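Local coordinates for protein mitochondrial ubiquitin ligase activator of NFKB 1 (Homo sapiens, PDB 6M2D) that acts as an E3 ubiquitin-protein ligase, its zinc-binding RING domain being required to pass ubiquitin from an E2 enzyme to substrate lysines, at residues 4-8 / 9-13. Numbering follows the deposited sequence.
With ZN (zinc ion), chain G.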
ATOM      1  N   LYS A   4     -11.123   2.273   6.728  1.00 31.31           N
ATOM      2  CA  LYS A   4     -10.778   3.212   5.667  1.00 34.07           C
ATOM      3  C   LYS A   4      -9.331   3.687   5.771  1.00 28.74           C
ATOM      4  O   LYS A   4      -8.671   3.881   4.744  1.00 25.37           O
ATOM      5  CB  LYS A   4     -11.735   4.406   5.692  1.00 31.66           C
ATOM      6  CG  LYS A   4     -11.571   5.369   4.514  1.00 36.34           C
ATOM      7  CD  LYS A   4     -11.814   4.670   3.181  1.00 38.12           C
ATOM      8  CE  LYS A   4     -11.901   5.661   2.026  1.00 39.31           C
ATOM      9  NZ  LYS A   4     -11.932   4.975   0.698  1.00 37.91           N
ATOM     10  N   SER A   5      -8.814   3.867   6.995  1.00 28.18           N
ATOM     11  CA  SER A   5      -7.569   4.604   7.188  1.00 21.49           C
ATOM     12  C   SER A   5      -6.378   3.777   7.655  1.00 20.71           C
ATOM     13  O   SER A   5      -5.244   4.251   7.523  1.00 21.85           O
ATOM     14  CB  SER A   5      -7.768   5.757   8.186  1.00 28.36           C
ATOM     15  OG  SER A   5      -8.935   6.517   7.883  1.00 27.21           O
ATOM     16  N   ALA A   6      -6.578   2.577   8.188  1.00 20.59           N
ATOM     17  CA  ALA A   6      -5.451   1.783   8.667  1.00 19.34           C
ATOM     18  C   ALA A   6      -4.869   0.931   7.542  1.00 15.87           C
ATOM     19  O   ALA A   6      -5.606   0.385   6.724  1.00 18.19           O
ATOM     20  CB  ALA A   6      -5.875   0.886   9.833  1.00 20.65           C
ATOM     21  N   CYS A   7      -3.539   0.832   7.507  1.00 16.06           N
ATOM     22  CA  CYS A   7      -2.855  -0.064   6.580  1.00 18.92           C
ATOM     23  C   CYS A   7      -3.447  -1.471   6.663  1.00 17.70           C
ATOM     24  O   CYS A   7      -3.582  -2.036   7.751  1.00 15.95           O
ATOM     25  CB  CYS A   7      -1.360  -0.106   6.906  1.00 16.49           C
ATOM     26  SG  CYS A   7      -0.439  -1.377   6.009  1.00 16.74           S
ATOM     27  N   VAL A   8      -3.824  -2.025   5.505  1.00 15.91           N
ATOM     28  CA  VAL A   8      -4.520  -3.314   5.483  1.00 16.47           C
ATOM     29  C   VAL A   8      -3.610  -4.487   5.800  1.00 14.55           C
ATOM     30  O   VAL A   8      -4.102  -5.611   5.962  1.00 14.30           O
ATOM     31  CB  VAL A   8      -5.200  -3.597   4.126  1.00 19.32           C
ATOM     32  CG1 VAL A   8      -6.071  -2.430   3.702  1.00 17.49           C
ATOM     33  CG2 VAL A   8      -4.155  -3.944   3.070  1.00 15.67           C
ATOM     34  N   VAL A   9      -2.305  -4.258   5.896  1.00 17.61           N
ATOM     35  CA  VAL A   9      -1.329  -5.314   6.141  1.00 14.33           C
ATOM     36  C   VAL A   9      -0.963  -5.414   7.618  1.00 20.37           C
ATOM     37  O   VAL A   9      -1.042  -6.489   8.214  1.00 21.24           O
ATOM     38  CB  VAL A   9      -0.079  -5.085   5.265  1.00 21.18           C
ATOM     39  CG1 VAL A   9       0.919  -6.231   5.432  1.00 23.29           C
ATOM     40  CG2 VAL A   9      -0.493  -4.906   3.797  1.00 14.73           C
ATOM     41  N   CYS A  10      -0.537  -4.307   8.226  1.00 18.37           N
ATOM     42  CA  CYS A  10      -0.171  -4.329   9.641  1.00 17.19           C
ATOM     43  C   CYS A  10      -1.318  -3.924  10.556  1.00 18.80           C
ATOM     44  O   CYS A  10      -1.328  -4.324  11.728  1.00 18.54           O
ATOM     45  CB  CYS A  10       1.030  -3.413   9.908  1.00 18.29           C
ATOM     46  SG  CYS A  10       0.755  -1.626   9.643  1.00 16.99           S
ATOM     47  N   LEU A  11      -2.276  -3.143  10.055  1.00 19.24           N
ATOM     48  CA  LEU A  11      -3.337  -2.551  10.870  1.00 20.09           C
ATOM     49  C   LEU A  11      -2.792  -1.656  11.984  1.00 21.51           C
ATOM     50  O   LEU A  11      -3.478  -1.422  12.985  1.00 19.19           O
ATOM     51  CB  LEU A  11      -4.246  -3.622  11.480  1.00 17.45           C
ATOM     52  CG  LEU A  11      -5.330  -4.224  10.597  1.00 24.93           C
ATOM     53  CD1 LEU A  11      -6.028  -5.317  11.382  1.00 27.45           C
ATOM     54  CD2 LEU A  11      -6.326  -3.174  10.116  1.00 20.66           C
ATOM     55  N   SER A  12      -1.565  -1.149  11.832  1.00 20.80           N
ATOM     56  CA  SER A  12      -0.913  -0.375  12.880  1.00 17.58           C
ATOM     57  C   SER A  12      -0.460   1.004  12.450  1.00 20.83           C
ATOM     58  O   SER A  12      -0.277   1.863  13.320  1.00 19.00           O
ATOM     59  CB  SER A  12       0.313  -1.119  13.426  1.00 22.82           C
ATOM     60  OG  SER A  12      -0.119  -2.275  14.099  1.00 31.26           O
ATOM     61  N   SER A  13      -0.225   1.224  11.159  1.00 16.32           N
ATOM     62  CA  SER A  13       0.076   2.537  10.621  1.00 17.36           C
ATOM     63  C   SER A  13      -1.034   2.938   9.660  1.00 16.69           C
ATOM     64  O   SER A  13      -1.745   2.091   9.113  1.00 16.53           O
ATOM     65  CB  SER A  13       1.443   2.562   9.909  1.00 15.90           C
ATOM     66  OG  SER A  13       2.503   2.292  10.820  1.00 17.85           O
TER
HETATM   67 ZN    ZN G 401       1.502  -1.408   7.382  1.00 25.40          ZN
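Cys7 and Cys10 hold the same zinc ion, each SG lying 2.4 Å from the metal. With its sulfur opposite the backbone N (chi1 171°), Cys7 reaches in from the start of the turn. Cys10 SG sits between its own backbone N and carbonyl carbon (chi1 65°) and comes in from the far end; Cys28 and Cys31 complete the site.

Backbone N-H groups turn in on both sulfurs. Val9 N donates to Cys7 SG at 3.4 Å, and Cys10 N adds a weak, longer bond to the same atom. Cys10 SG in turn accepts from Ser12 N at 3.2 Å and, weakly, from Ser13 N. Such donors probably offset some of the negative charge on the thiolates and fix the loop around them.

Leu11 N donates to Cys7 O at 2.9 Å, which closes the tight CxxC turn. A straighter bond, Cys7 N to Ser13 O at 2.7 Å, spans the wider loop and ties its far end back to the first ligand.

Apolar contact is modest: Leu11 CD2 meets Ala6 CB at 4.1 Å. Val8 CG2 touches Val9 CG2, with Pro42 against both valines.

The whole is a zinc knuckle, the CxxC turn that supplies the first two ligands of a RING finger.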